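Local coordinates for walker-Type ATPase (Pyrococcus abyssi, PDB 2QEN), which probably binds and hydrolyses ATP as an archaeal P-loop ATPase, and holds ADP and magnesium in this structure, its cellular role being unknown, at residues E225-E230 with G253-A258. The protein carries 1 engineered substitution. Residues are numbered along the deposited sequence; the frame is centred on the assembly and turned at random.
Sequences ENEIEE and GDFGRA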
ATOM      1  N   GLU A 225       6.492  31.632  -2.349  1.00 32.92           N
ATOM      2  CA  GLU A 225       7.461  30.662  -1.843  1.00 32.15           C
ATOM      3  C   GLU A 225       7.153  30.188  -0.427  1.00 31.54           C
ATOM      4  O   GLU A 225       7.181  28.986  -0.158  1.00 31.07           O
ATOM      5  CB  GLU A 225       8.870  31.259  -1.881  1.00 32.33           C
ATOM      6  CG  GLU A 225       9.943  30.229  -1.597  1.00 33.11           C
ATOM      7  CD  GLU A 225      11.336  30.813  -1.507  1.00 34.89           C
ATOM      8  OE1 GLU A 225      11.497  32.042  -1.673  1.00 34.92           O
ATOM      9  OE2 GLU A 225      12.277  30.027  -1.269  1.00 35.66           O
ATOM     10  N   ASN A 226       6.855  31.137   0.462  1.00 30.56           N
ATOM     11  CA  ASN A 226       6.554  30.844   1.864  1.00 30.47           C
ATOM     12  C   ASN A 226       5.288  29.995   2.110  1.00 29.85           C
ATOM     13  O   ASN A 226       5.207  29.298   3.118  1.00 28.70           O
ATOM     14  CB  ASN A 226       6.515  32.142   2.693  1.00 30.69           C
ATOM     15  CG  ASN A 226       7.912  32.589   3.173  1.00 33.14           C
ATOM     16  OD1 ASN A 226       8.885  31.815   3.150  1.00 34.94           O
ATOM     17  ND2 ASN A 226       8.009  33.842   3.616  1.00 32.02           N
ATOM     18  N   GLU A 227       4.316  30.059   1.195  1.00 29.73           N
ATOM     19  CA  GLU A 227       3.100  29.256   1.296  1.00 30.48           C
ATOM     20  C   GLU A 227       3.367  27.789   0.937  1.00 30.79           C
ATOM     21  O   GLU A 227       2.804  26.873   1.545  1.00 30.95           O
ATOM     22  CB  GLU A 227       1.975  29.816   0.404  1.00 29.90           C
ATOM     23  CG  GLU A 227       1.423  31.193   0.842  1.00 31.45           C
ATOM     24  CD  GLU A 227       0.305  31.693  -0.075  1.00 31.87           C
ATOM     25  OE1 GLU A 227      -0.404  30.853  -0.688  1.00 32.70           O
ATOM     26  OE2 GLU A 227       0.137  32.929  -0.191  1.00 35.20           O
ATOM     27  N   ILE A 228       4.209  27.568  -0.066  1.00 31.34           N
ATOM     28  CA  ILE A 228       4.649  26.211  -0.397  1.00 31.66           C
ATOM     29  C   ILE A 228       5.513  25.615   0.733  1.00 32.14           C
ATOM     30  O   ILE A 228       5.322  24.459   1.118  1.00 32.36           O
ATOM     31  CB  ILE A 228       5.325  26.148  -1.808  1.00 31.93           C
ATOM     32  CG1 ILE A 228       4.228  26.179  -2.899  1.00 31.20           C
ATOM     33  CG2 ILE A 228       6.233  24.893  -1.954  1.00 31.02           C
ATOM     34  CD1 ILE A 228       4.702  26.637  -4.254  1.00 30.97           C
ATOM     35  N   GLU A 229       6.428  26.410   1.285  1.00 32.21           N
ATOM     36  CA  GLU A 229       7.217  25.979   2.447  1.00 33.04           C
ATOM     37  C   GLU A 229       6.331  25.605   3.632  1.00 33.05           C
ATOM     38  O   GLU A 229       6.523  24.555   4.242  1.00 32.22           O
ATOM     39  CB  GLU A 229       8.227  27.052   2.864  1.00 33.42           C
ATOM     40  CG  GLU A 229       9.154  27.459   1.743  1.00 36.15           C
ATOM     41  CD  GLU A 229      10.500  27.937   2.231  1.00 40.72           C
ATOM     42  OE1 GLU A 229      10.572  29.062   2.790  1.00 41.86           O
ATOM     43  OE2 GLU A 229      11.487  27.182   2.032  1.00 41.33           O
ATOM     44  N   GLU A 230       5.353  26.461   3.943  1.00 33.34           N
ATOM     45  CA  GLU A 230       4.403  26.187   5.026  1.00 34.25           C
ATOM     46  C   GLU A 230       3.562  24.915   4.775  1.00 33.55           C
ATOM     47  O   GLU A 230       3.304  24.147   5.693  1.00 33.77           O
ATOM     48  CB  GLU A 230       3.504  27.408   5.276  1.00 35.05           C
ATOM     49  CG  GLU A 230       2.805  27.424   6.632  1.00 38.46           C
ATOM     50  CD  GLU A 230       3.648  28.032   7.743  1.00 41.69           C
ATOM     51  OE1 GLU A 230       3.855  29.276   7.768  1.00 41.97           O
ATOM     52  OE2 GLU A 230       4.098  27.254   8.610  1.00 45.35           O
ATOM     53  N   GLY A 253      -8.031  29.118  -3.630  1.00 26.96           N
ATOM     54  CA  GLY A 253      -7.199  30.297  -3.942  1.00 27.11           C
ATOM     55  C   GLY A 253      -6.491  30.933  -2.759  1.00 27.53           C
ATOM     56  O   GLY A 253      -5.978  32.051  -2.860  1.00 27.21           O
ATOM     57  N   ASP A 254      -6.425  30.208  -1.641  1.00 27.24           N
ATOM     58  CA  ASP A 254      -5.931  30.779  -0.390  1.00 27.26           C
ATOM     59  C   ASP A 254      -5.242  29.700   0.448  1.00 26.90           C
ATOM     60  O   ASP A 254      -5.759  28.571   0.565  1.00 25.82           O
ATOM     61  CB  ASP A 254      -7.097  31.415   0.367  1.00 27.91           C
ATOM     62  CG  ASP A 254      -6.706  31.900   1.751  1.00 30.18           C
ATOM     63  OD1 ASP A 254      -6.073  32.957   1.839  1.00 32.64           O
ATOM     64  OD2 ASP A 254      -7.036  31.222   2.749  1.00 31.37           O
ATOM     65  N   PHE A 255      -4.071  30.034   1.005  1.00 26.18           N
ATOM     66  CA  PHE A 255      -3.334  29.054   1.801  1.00 26.58           C
ATOM     67  C   PHE A 255      -4.141  28.563   3.002  1.00 26.06           C
ATOM     68  O   PHE A 255      -4.242  27.365   3.211  1.00 26.30           O
ATOM     69  CB  PHE A 255      -1.949  29.530   2.273  1.00 26.37           C
ATOM     70  CG  PHE A 255      -1.262  28.513   3.141  1.00 28.29           C
ATOM     71  CD1 PHE A 255      -0.561  27.456   2.571  1.00 28.23           C
ATOM     72  CD2 PHE A 255      -1.385  28.564   4.529  1.00 29.81           C
ATOM     73  CE1 PHE A 255       0.020  26.487   3.360  1.00 28.81           C
ATOM     74  CE2 PHE A 255      -0.791  27.597   5.328  1.00 29.01           C
ATOM     75  CZ  PHE A 255      -0.098  26.550   4.733  1.00 29.30           C
ATOM     76  N   GLY A 256      -4.686  29.486   3.789  1.00 25.31           N
ATOM     77  CA  GLY A 256      -5.467  29.125   4.972  1.00 25.55           C
ATOM     78  C   GLY A 256      -6.644  28.201   4.688  1.00 25.54           C
ATOM     79  O   GLY A 256      -6.765  27.157   5.318  1.00 25.26           O
ATOM     80  N   ARG A 257      -7.496  28.592   3.737  1.00 25.36           N
ATOM     81  CA  ARG A 257      -8.691  27.818   3.374  1.00 25.99           C
ATOM     82  C   ARG A 257      -8.368  26.491   2.686  1.00 26.49           C
ATOM     83  O   ARG A 257      -9.012  25.482   2.964  1.00 26.21           O
ATOM     84  CB  ARG A 257      -9.658  28.645   2.509  1.00 25.18           C
ATOM     85  CG  ARG A 257     -10.513  29.587   3.309  1.00 25.68           C
ATOM     86  CD  ARG A 257     -11.565  30.274   2.440  1.00 28.31           C
ATOM     87  NE  ARG A 257     -10.980  30.925   1.267  1.00 29.96           N
ATOM     88  CZ  ARG A 257     -10.481  32.158   1.255  1.00 31.72           C
ATOM     89  NH1 ARG A 257     -10.508  32.916   2.342  0.50 31.34           N
ATOM     90  NH2 ARG A 257      -9.979  32.646   0.127  1.00 35.47           N
ATOM     91  N   ALA A 258      -7.365  26.483   1.808  1.00 27.19           N
ATOM     92  CA  ALA A 258      -6.885  25.217   1.216  1.00 27.53           C
ATOM     93  C   ALA A 258      -6.371  24.225   2.265  1.00 28.38           C
ATOM     94  O   ALA A 258      -6.637  23.021   2.180  1.00 29.24           O
ATOM     95  CB  ALA A 258      -5.814  25.478   0.191  1.00 27.02           C
TER
HETATM   96  O   HOH W   1      -2.761  32.282  -0.189  1.00 27.03           O
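F255 reaches across to the helix of E227 and E230 and lays its ring obliquely against both. The far end of the ring meets the aliphatic part of E230, CZ of F255 lying 3.6 Å from CG of E230, while CE1 of F255 comes to 3.3 Å from the backbone O of E227. With chi1 of F255 at 177°, CG points opposite the residue's own N and the ring is carried toward the neighbouring helix. E227 slides past it the opposite way, extended beyond CG, until its OE1 lies 3.6 Å from CB of F255. That oxygen also takes a hydrogen bond from the hydroxyl of Y249 and a weak one from a water, which in turn accepts from N of F255 at 2.9 Å. Cutting F255 back to an alanine is likely to leave CB and CG of E230 without the ring they rest on and to open a gap between the helices. Just before F255, D254 is the N-cap: its OD2 accepts from N of R257 at 2.8 Å, fixing the first turn that carries F255. This is surface helix-helix packing at a capped helix start, among the helices following the last parallel strand, 196-199, of the P-loop ATPase fold.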